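Local coordinates for protein transport protein HOFQ (Aggregatibacter actinomycetemcomitans, PDB 2Y3M) that probably serves as the outer-membrane secretin for DNA uptake in natural competence, its extra-membranous domains binding DNA, at residues H28-I33 and L46-L51; I72-K77 and G129-P134; A108-H113 and N158-I163. All coordinates share one frame; numbering follows the deposited sequence.

Contact 1 of 3, residues H28-I33 and L46-L51; sequences HNTNLI and LENVDL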
loop_
_atom_site.group_PDB
_atom_site.type_symbol
_atom_site.label_atom_id
_atom_site.label_comp_id
_atom_site.label_asym_id
_atom_site.label_seq_id
_atom_site.Cartn_x
_atom_site.Cartn_y
_atom_site.Cartn_z
ATOM N N HIS B 28 10.767 -9.159 -13.084
ATOM C CA HIS B 28 10.149 -10.483 -13.149
ATOM C C HIS B 28 9.643 -10.803 -14.557
ATOM O O HIS B 28 8.906 -11.774 -14.751
ATOM C CB HIS B 28 9.017 -10.617 -12.122
ATOM C CG HIS B 28 9.440 -10.330 -10.713
ATOM N ND1 HIS B 28 9.192 -9.123 -10.093
ATOM C CD2 HIS B 28 10.097 -11.090 -9.805
ATOM C CE1 HIS B 28 9.677 -9.154 -8.864
ATOM N NE2 HIS B 28 10.230 -10.337 -8.664
ATOM N N ASN B 29 10.059 -9.997 -15.536
ATOM C CA ASN B 29 9.611 -10.139 -16.921
ATOM C C ASN B 29 8.086 -10.003 -17.018
ATOM O O ASN B 29 7.415 -10.744 -17.741
ATOM C CB ASN B 29 10.095 -11.476 -17.499
ATOM C CG ASN B 29 10.256 -11.445 -19.005
ATOM O OD1 ASN B 29 10.498 -10.396 -19.604
ATOM N ND2 ASN B 29 10.141 -12.611 -19.626
ATOM N N THR B 30 7.555 -9.054 -16.259
ATOM C CA THR B 30 6.126 -8.810 -16.181
ATOM C C THR B 30 5.790 -7.546 -16.956
ATOM O O THR B 30 6.392 -6.497 -16.735
ATOM C CB THR B 30 5.672 -8.672 -14.707
ATOM O OG1 THR B 30 5.816 -9.932 -14.046
ATOM C CG2 THR B 30 4.220 -8.217 -14.606
ATOM N N ASN B 31 4.848 -7.657 -17.886
ATOM C CA ASN B 31 4.319 -6.479 -18.564
ATOM C C ASN B 31 3.374 -5.699 -17.635
ATOM O O ASN B 31 2.581 -6.298 -16.905
ATOM C CB ASN B 31 3.620 -6.867 -19.869
ATOM C CG ASN B 31 3.256 -5.664 -20.721
ATOM O OD1 ASN B 31 3.904 -4.618 -20.656
ATOM N ND2 ASN B 31 2.218 -5.810 -21.533
ATOM N N LEU B 32 3.483 -4.372 -17.652
ATOM C CA LEU B 32 2.667 -3.513 -16.788
ATOM C C LEU B 32 1.891 -2.454 -17.574
ATOM O O LEU B 32 2.479 -1.654 -18.301
ATOM C CB LEU B 32 3.539 -2.848 -15.719
ATOM C CG LEU B 32 2.876 -1.836 -14.781
ATOM C CD1 LEU B 32 1.953 -2.515 -13.762
ATOM C CD2 LEU B 32 3.928 -0.996 -14.078
ATOM N N ILE B 33 0.569 -2.468 -17.441
ATOM C CA ILE B 33 -0.253 -1.386 -17.975
ATOM C C ILE B 33 -0.824 -0.586 -16.808
ATOM O O ILE B 33 -1.622 -1.098 -16.018
ATOM C CB ILE B 33 -1.400 -1.885 -18.897
ATOM C CG1 ILE B 33 -0.891 -2.929 -19.898
ATOM C CG2 ILE B 33 -2.044 -0.706 -19.630
ATOM C CD1 ILE B 33 -1.995 -3.751 -20.563
ATOM N N LEU B 46 -1.206 -6.496 -14.863
ATOM C CA LEU B 46 0.064 -7.212 -14.858
ATOM C C LEU B 46 -0.022 -8.449 -15.732
ATOM O O LEU B 46 -1.018 -9.167 -15.712
ATOM C CB LEU B 46 0.458 -7.595 -13.434
ATOM C CG LEU B 46 0.668 -6.412 -12.495
ATOM C CD1 LEU B 46 0.593 -6.870 -11.077
ATOM C CD2 LEU B 46 2.005 -5.763 -12.771
ATOM N N GLU B 47 1.020 -8.676 -16.522
ATOM C CA GLU B 47 1.052 -9.819 -17.425
ATOM C C GLU B 47 2.362 -10.571 -17.309
ATOM O O GLU B 47 3.430 -9.971 -17.344
ATOM C CB GLU B 47 0.844 -9.365 -18.869
ATOM C CG GLU B 47 -0.559 -8.894 -19.172
ATOM C CD GLU B 47 -0.649 -8.129 -20.473
ATOM O OE1 GLU B 47 0.382 -7.970 -21.160
ATOM O OE2 GLU B 47 -1.761 -7.683 -20.809
ATOM N N ASN B 48 2.268 -11.889 -17.168
ATOM C CA ASN B 48 3.448 -12.747 -17.207
ATOM C C ASN B 48 3.132 -14.108 -17.839
ATOM O O ASN B 48 2.064 -14.667 -17.601
ATOM C CB ASN B 48 4.032 -12.912 -15.803
ATOM C CG ASN B 48 5.480 -13.339 -15.819
ATOM O OD1 ASN B 48 5.824 -14.399 -16.347
ATOM N ND2 ASN B 48 6.343 -12.524 -15.225
ATOM N N VAL B 49 4.061 -14.627 -18.646
ATOM C CA VAL B 49 3.905 -15.950 -19.282
ATOM C C VAL B 49 3.890 -17.071 -18.239
ATOM O O VAL B 49 3.314 -18.137 -18.468
ATOM C CB VAL B 49 4.982 -16.235 -20.384
ATOM C CG1 VAL B 49 4.855 -15.260 -21.544
ATOM C CG2 VAL B 49 6.395 -16.210 -19.812
ATOM N N ASP B 50 4.520 -16.813 -17.093
ATOM C CA ASP B 50 4.506 -17.729 -15.953
ATOM C C ASP B 50 3.550 -17.227 -14.879
ATOM O O ASP B 50 3.561 -16.038 -14.537
ATOM C CB ASP B 50 5.909 -17.871 -15.353
ATOM C CG ASP B 50 6.762 -18.902 -16.078
ATOM O OD1 ASP B 50 6.281 -20.030 -16.323
ATOM O OD2 ASP B 50 7.930 -18.595 -16.385
ATOM N N LEU B 51 2.733 -18.135 -14.354
ATOM C CA LEU B 51 1.812 -17.812 -13.268
ATOM C C LEU B 51 2.514 -17.483 -11.941
ATOM O O LEU B 51 2.132 -16.529 -11.264
ATOM C CB LEU B 51 0.787 -18.937 -13.062
ATOM C CG LEU B 51 -0.332 -18.688 -12.036
ATOM C CD1 LEU B 51 -1.070 -17.380 -12.314
ATOM C CD2 LEU B 51 -1.309 -19.858 -11.990
HETATM O O HOH W 1 6.131 -12.775 -19.078
#
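Asn31 and Glu47 pair across two antiparallel strands. Their backbones exchange two hydrogen bonds: Asn31 N to Glu47 O, 2.8 Å, and Glu47 N to Asn31 O, 2.9 Å. Their side chains run side by side. Asn31 ND2 donates to Glu47 OE1 over 2.9 Å, reaching that oxygen from above the carboxylate plane. The bond stays close to the amide's own plane. On the other face of the sheet, Leu32 and Leu46 form the neighbouring non-hydrogen-bonded pair. Leu32 CD1 and Leu46 CD2 sit tightly together at 3.4 Å.

Asn48 ties the two segments together at the end of the hairpin away from its turn. Its CG lies anti to the backbone N (chi1 -159°), which carries the amide across to the other segment. ND2 gives one bond to His28 O (2.7 Å) and a straighter one to Thr30 OG1 (2.9 Å, 167°). OD1 accepts from Asp50 N, making an Asx turn, so the amide is held at both ends. A water also bridges Asn29 O and Val49 N.

Asn29 has positive phi and is the C-prime residue of the Schellman motif that ends helix 18-26. Glu47 OE1 also meets Lys77 of the second subunit in a salt bridge, and strand 42-48 continues the sheet into that chain. Leu32 rests on helix 18-26, and Leu46 packs against helix 51-63, whose Ser57 bonds Thr30 OG1.

Contact 2 of 3, residues I72-K77 and G129-P134; sequences IYYFTK and GSLLSP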
loop_
_atom_site.group_PDB
_atom_site.type_symbol
_atom_site.label_atom_id
_atom_site.label_comp_id
_atom_site.label_asym_id
_atom_site.label_seq_id
_atom_site.Cartn_x
_atom_site.Cartn_y
_atom_site.Cartn_z
ATOM N N ILE B 72 7.267 15.684 12.040
ATOM C CA ILE B 72 6.138 15.800 12.960
ATOM C C ILE B 72 6.013 17.244 13.455
ATOM O O ILE B 72 7.012 17.923 13.701
ATOM C CB ILE B 72 6.234 14.816 14.148
ATOM C CG1 ILE B 72 6.410 13.376 13.659
ATOM C CG2 ILE B 72 4.991 14.899 15.034
ATOM C CD1 ILE B 72 7.823 12.844 13.785
ATOM N N TYR B 73 4.773 17.705 13.576
ATOM C CA TYR B 73 4.476 19.063 13.991
ATOM C C TYR B 73 3.718 19.008 15.322
ATOM O O TYR B 73 2.732 18.286 15.449
ATOM C CB TYR B 73 3.665 19.748 12.879
ATOM C CG TYR B 73 3.438 21.243 13.009
ATOM C CD1 TYR B 73 4.492 22.123 13.273
ATOM C CD2 TYR B 73 2.164 21.785 12.817
ATOM C CE1 TYR B 73 4.274 23.507 13.373
ATOM C CE2 TYR B 73 1.934 23.163 12.913
ATOM C CZ TYR B 73 2.991 24.016 13.191
ATOM O OH TYR B 73 2.762 25.371 13.289
ATOM N N TYR B 74 4.203 19.742 16.321
ATOM C CA TYR B 74 3.571 19.778 17.644
ATOM C C TYR B 74 3.106 21.198 17.973
ATOM O O TYR B 74 3.916 22.118 18.093
ATOM C CB TYR B 74 4.525 19.230 18.717
ATOM C CG TYR B 74 4.011 19.338 20.140
ATOM C CD1 TYR B 74 3.043 18.450 20.633
ATOM C CD2 TYR B 74 4.496 20.326 20.995
ATOM C CE1 TYR B 74 2.570 18.560 21.948
ATOM C CE2 TYR B 74 4.032 20.445 22.304
ATOM C CZ TYR B 74 3.073 19.566 22.774
ATOM O OH TYR B 74 2.635 19.702 24.076
ATOM N N PHE B 75 1.792 21.368 18.106
ATOM C CA PHE B 75 1.192 22.692 18.245
ATOM C C PHE B 75 -0.156 22.605 18.953
ATOM O O PHE B 75 -0.683 21.508 19.159
ATOM C CB PHE B 75 1.028 23.342 16.861
ATOM C CG PHE B 75 -0.059 22.722 16.015
ATOM C CD1 PHE B 75 0.100 21.451 15.465
ATOM C CD2 PHE B 75 -1.241 23.416 15.765
ATOM C CE1 PHE B 75 -0.905 20.880 14.684
ATOM C CE2 PHE B 75 -2.248 22.856 14.984
ATOM C CZ PHE B 75 -2.081 21.586 14.443
ATOM N N THR B 76 -0.714 23.762 19.312
ATOM C CA THR B 76 -2.046 23.835 19.915
ATOM C C THR B 76 -3.099 24.110 18.846
ATOM O O THR B 76 -3.024 25.106 18.119
ATOM C CB THR B 76 -2.111 24.896 21.040
ATOM O OG1 THR B 76 -1.186 24.541 22.072
ATOM C CG2 THR B 76 -3.508 24.979 21.646
ATOM N N LYS B 77 -4.078 23.209 18.772
ATOM C CA LYS B 77 -5.120 23.229 17.751
ATOM C C LYS B 77 -6.178 24.290 18.052
ATOM O O LYS B 77 -5.942 25.488 17.880
ATOM C CB LYS B 77 -5.767 21.845 17.666
ATOM C CG LYS B 77 -6.427 21.518 16.344
ATOM C CD LYS B 77 -7.029 20.122 16.394
ATOM C CE LYS B 77 -8.101 19.926 15.331
ATOM N NZ LYS B 77 -7.521 19.751 13.971
ATOM N N GLY B 129 0.200 19.052 32.176
ATOM C CA GLY B 129 0.515 20.446 31.893
ATOM C C GLY B 129 1.110 20.625 30.512
ATOM O O GLY B 129 1.796 19.735 29.995
ATOM N N SER B 130 0.846 21.782 29.911
ATOM C CA SER B 130 1.393 22.100 28.601
ATOM C C SER B 130 2.874 22.463 28.692
ATOM O O SER B 130 3.304 23.155 29.616
ATOM C CB SER B 130 0.592 23.216 27.921
ATOM O OG SER B 130 0.427 24.336 28.774
ATOM N N LEU B 131 3.640 21.954 27.731
ATOM C CA LEU B 131 5.056 22.257 27.581
ATOM C C LEU B 131 5.267 23.680 27.062
ATOM O O LEU B 131 6.103 24.411 27.582
ATOM C CB LEU B 131 5.688 21.248 26.618
ATOM C CG LEU B 131 7.104 21.472 26.085
ATOM C CD1 LEU B 131 8.145 21.148 27.153
ATOM C CD2 LEU B 131 7.321 20.614 24.832
ATOM N N LEU B 132 4.500 24.051 26.038
ATOM C CA LEU B 132 4.579 25.361 25.388
ATOM C C LEU B 132 3.368 26.222 25.724
ATOM O O LEU B 132 2.345 25.712 26.176
ATOM C CB LEU B 132 4.639 25.184 23.862
ATOM C CG LEU B 132 5.626 24.190 23.235
ATOM C CD1 LEU B 132 5.216 23.855 21.822
ATOM C CD2 LEU B 132 7.044 24.717 23.250
ATOM N N SER B 133 3.488 27.528 25.498
ATOM C CA SER B 133 2.339 28.435 25.534
ATOM C C SER B 133 1.433 28.136 24.335
ATOM O O SER B 133 1.890 27.543 23.356
ATOM C CB SER B 133 2.802 29.892 25.465
ATOM O OG SER B 133 3.067 30.277 24.125
ATOM N N PRO B 134 0.158 28.574 24.390
ATOM C CA PRO B 134 -0.775 28.315 23.280
ATOM C C PRO B 134 -0.264 28.799 21.915
ATOM O O PRO B 134 -0.682 28.277 20.887
ATOM C CB PRO B 134 -2.033 29.098 23.683
ATOM C CG PRO B 134 -1.919 29.288 25.169
ATOM C CD PRO B 134 -0.457 29.399 25.450
HETATM O O HOH W 2 0.448 26.637 18.588
#
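Tyr74 and Leu132 make the main apolar contact between strand 67-76 and the loop 129-134. The tyrosine side chain points toward the loop, with CG anti to the backbone N (chi1 175°). This sends the ring out from the strand to the leucines. Ring atoms CD2 and CE2 meet the methyl CD1 of Leu132, and the CE2 to CD1 distance is 3.6 Å. Leu131 approaches the same ring more loosely, with its CD2 4.2 Å from Tyr74 CE2. Both leucines meet the ring obliquely, in plain apolar packing. Phe8 of strand 6-14 also meets the Tyr74 ring, and Met121 and Thr125 of helix 117-125 touch it as well.

The second kind of contact is polar and indirect. No direct hydrogen bond joins the two segments. Instead a water accepts from Thr76 N at 3.2 Å and donates to Pro134 O at 3.0 Å. It links the backbones of Thr76 and Pro134. Beside this bridge, Thr76 CB lies against Pro134 O at 3.7 Å.

The loop has its own support. Ser133 OG is hydrogen-bonded to Asp151 on strand 146-151, and Leu132 packs on Ile149 of the same strand. Leu131 reaches back to Leu124 and Thr125 of helix 117-125.

The contact lies at the margin of a domain in which helices 117-125 and 153-166 pack on one face of an antiparallel sheet. Here the loop between helix 117-125 and strand 137-141 folds over Tyr74 of the sheet. The extra-membranous region shares a fold with type I KH domains, and this helix-on-sheet packing is consistent with that.

Contact 3 of 3, residues A108-H113 and N158-I163; sequences ATIKLH and NIKKLI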
loop_
_atom_site.group_PDB
_atom_site.type_symbol
_atom_site.label_atom_id
_atom_site.label_comp_id
_atom_site.label_asym_id
_atom_site.label_seq_id
_atom_site.Cartn_x
_atom_site.Cartn_y
_atom_site.Cartn_z
ATOM N N ALA B 108 14.282 28.780 17.461
ATOM C CA ALA B 108 15.545 28.096 17.723
ATOM C C ALA B 108 15.592 26.714 17.081
ATOM O O ALA B 108 14.654 25.925 17.198
ATOM C CB ALA B 108 15.805 27.993 19.219
ATOM N N THR B 109 16.693 26.440 16.395
ATOM C CA THR B 109 16.954 25.126 15.847
ATOM C C THR B 109 17.860 24.402 16.820
ATOM O O THR B 109 18.914 24.908 17.195
ATOM C CB THR B 109 17.649 25.226 14.486
ATOM O OG1 THR B 109 16.787 25.901 13.564
ATOM C CG2 THR B 109 17.998 23.841 13.946
ATOM N N ILE B 110 17.445 23.218 17.238
ATOM C CA ILE B 110 18.276 22.416 18.114
ATOM C C ILE B 110 18.684 21.138 17.391
ATOM O O ILE B 110 17.841 20.370 16.927
ATOM C CB ILE B 110 17.589 22.165 19.476
ATOM C CG1 ILE B 110 17.279 23.516 20.140
ATOM C CG2 ILE B 110 18.490 21.346 20.388
ATOM C CD1 ILE B 110 16.147 23.493 21.131
ATOM N N LYS B 111 19.992 20.952 17.262
ATOM C CA LYS B 111 20.549 19.797 16.585
ATOM C C LYS B 111 20.968 18.789 17.640
ATOM O O LYS B 111 21.868 19.054 18.430
ATOM C CB LYS B 111 21.762 20.206 15.750
ATOM C CG LYS B 111 21.477 21.268 14.709
ATOM C CD LYS B 111 22.733 21.598 13.928
ATOM C CE LYS B 111 22.421 22.398 12.679
ATOM N NZ LYS B 111 23.647 22.560 11.833
ATOM N N LEU B 112 20.320 17.631 17.656
ATOM C CA LEU B 112 20.630 16.628 18.671
ATOM C C LEU B 112 21.852 15.801 18.302
ATOM O O LEU B 112 22.148 15.617 17.124
ATOM C CB LEU B 112 19.423 15.740 18.939
ATOM C CG LEU B 112 18.194 16.495 19.439
ATOM C CD1 LEU B 112 17.000 15.581 19.397
ATOM C CD2 LEU B 112 18.408 17.051 20.846
ATOM N N HIS B 113 22.560 15.318 19.320
ATOM C CA HIS B 113 23.805 14.573 19.117
ATOM C C HIS B 113 23.750 13.154 19.680
ATOM O O HIS B 113 24.501 12.282 19.239
ATOM C CB HIS B 113 24.991 15.328 19.732
ATOM C CG HIS B 113 25.298 16.631 19.058
ATOM N ND1 HIS B 113 26.227 16.747 18.047
ATOM C CD2 HIS B 113 24.800 17.875 19.255
ATOM C CE1 HIS B 113 26.285 18.005 17.647
ATOM N NE2 HIS B 113 25.431 18.710 18.366
ATOM N N ASN B 158 14.145 28.181 28.103
ATOM C CA ASN B 158 14.133 27.091 29.071
ATOM C C ASN B 158 13.970 25.697 28.456
ATOM O O ASN B 158 14.490 24.716 28.989
ATOM C CB ASN B 158 13.059 27.337 30.126
ATOM C CG ASN B 158 13.308 28.603 30.917
ATOM O OD1 ASN B 158 14.457 29.030 31.092
ATOM N ND2 ASN B 158 12.232 29.215 31.403
ATOM N N ILE B 159 13.250 25.615 27.343
ATOM C CA ILE B 159 13.064 24.338 26.667
ATOM C C ILE B 159 14.340 23.959 25.930
ATOM O O ILE B 159 14.742 22.796 25.935
ATOM C CB ILE B 159 11.842 24.354 25.740
ATOM C CG1 ILE B 159 10.572 24.449 26.580
ATOM C CG2 ILE B 159 11.799 23.098 24.866
ATOM C CD1 ILE B 159 9.395 24.971 25.826
ATOM N N LYS B 160 14.988 24.954 25.330
ATOM C CA LYS B 160 16.308 24.777 24.738
ATOM C C LYS B 160 17.280 24.250 25.799
ATOM O O LYS B 160 18.080 23.356 25.529
ATOM C CB LYS B 160 16.797 26.099 24.135
ATOM C CG LYS B 160 18.099 26.022 23.365
ATOM C CD LYS B 160 18.367 27.314 22.602
ATOM C CE LYS B 160 19.826 27.404 22.201
ATOM N NZ LYS B 160 20.080 28.532 21.270
ATOM N N LYS B 161 17.196 24.794 27.007
ATOM C CA LYS B 161 18.020 24.308 28.104
ATOM C C LYS B 161 17.642 22.878 28.492
ATOM O O LYS B 161 18.512 22.029 28.666
ATOM C CB LYS B 161 17.958 25.256 29.306
ATOM C CG LYS B 161 18.797 26.523 29.125
ATOM C CD LYS B 161 18.585 27.523 30.263
ATOM C CE LYS B 161 19.441 27.199 31.473
ATOM N NZ LYS B 161 20.891 27.476 31.222
ATOM N N LEU B 162 16.346 22.610 28.606
ATOM C CA LEU B 162 15.870 21.268 28.949
ATOM C C LEU B 162 16.285 20.215 27.906
ATOM O O LEU B 162 16.684 19.102 28.263
ATOM C CB LEU B 162 14.356 21.282 29.143
ATOM C CG LEU B 162 13.621 20.073 29.729
ATOM C CD1 LEU B 162 14.321 19.443 30.933
ATOM C CD2 LEU B 162 12.205 20.503 30.084
ATOM N N ILE B 163 16.217 20.587 26.629
ATOM C CA ILE B 163 16.567 19.684 25.538
ATOM C C ILE B 163 18.046 19.324 25.572
ATOM O O ILE B 163 18.410 18.166 25.359
ATOM C CB ILE B 163 16.173 20.271 24.166
ATOM C CG1 ILE B 163 14.654 20.199 23.993
ATOM C CG2 ILE B 163 16.884 19.534 23.027
ATOM C CD1 ILE B 163 14.108 21.095 22.910
#
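Ile110 and Ile163 meet through matching first torsions. Each isoleucine places CG1 anti to its carbonyl carbon, at chi1 -58° for Ile110 and -74° for Ile163. CG2 is then anti to the backbone N. With both residues pointing toward the other segment, both branches come into play. The CG2 methyls touch at 3.6 Å between Ile110 and Ile163, and the CD1 methyls of the same pair are also 3.6 Å apart.

Leu112 adds a third apolar group. Its CB leaves to the side, but CD2 turns in to reach Ile163 CG2 at 3.6 Å, and the two side chains cross at about a right angle. That one methyl of Ile163 therefore touches both Ile110 and Leu112.

Lys160 takes part through its carbons. Ile110 CD1 lies 3.8 Å from Lys160 CA and 3.9 Å from Lys160 CG. The lysine chain is extended, and its CD passes Ala108 CB at 4.3 Å. Its aliphatic part thus lies along Ile110 and Ala108.

The strand and helix segments run almost parallel, 2° apart, with axes 10.1 Å apart. Backbone bonds to Ile149 and Leu147 of strand 146-151 hold Ala108 and Ile110 in the sheet, and Leu112, just past the strand, bonds to Asn145. Val120 and Leu124 of helix 117-125 complete the apolar setting of Ile163.

No hydrogen bond crosses between the segments. The chemistry is that of branched aliphatic groups in a buried helix-on-sheet core, so shape and burial rather than polar bonds join helix 153-166 to the edge strand 106-111.

Overall arrangement
From the N terminus, contact 1 comes first. It pairs the two strands of the hairpin 31-36 and 42-48, at the end away from the turn. The chain then passes through helix 51-63 and returns along strand 67-76 to the five-stranded sheet. Contact 2 opens there and closes at the loop 129-134. Contact 3 starts inside that span, on strand 106-111, and closes on helix 153-166, so contacts 2 and 3 cross. They touch where Leu132 packs on Ile159, and both tie surrounding elements to the same sheet. Contact 1 lies on the opposite side of the chain's centre, about 51 Å from contact 2 between centres. Both of these contacts touch the second subunit.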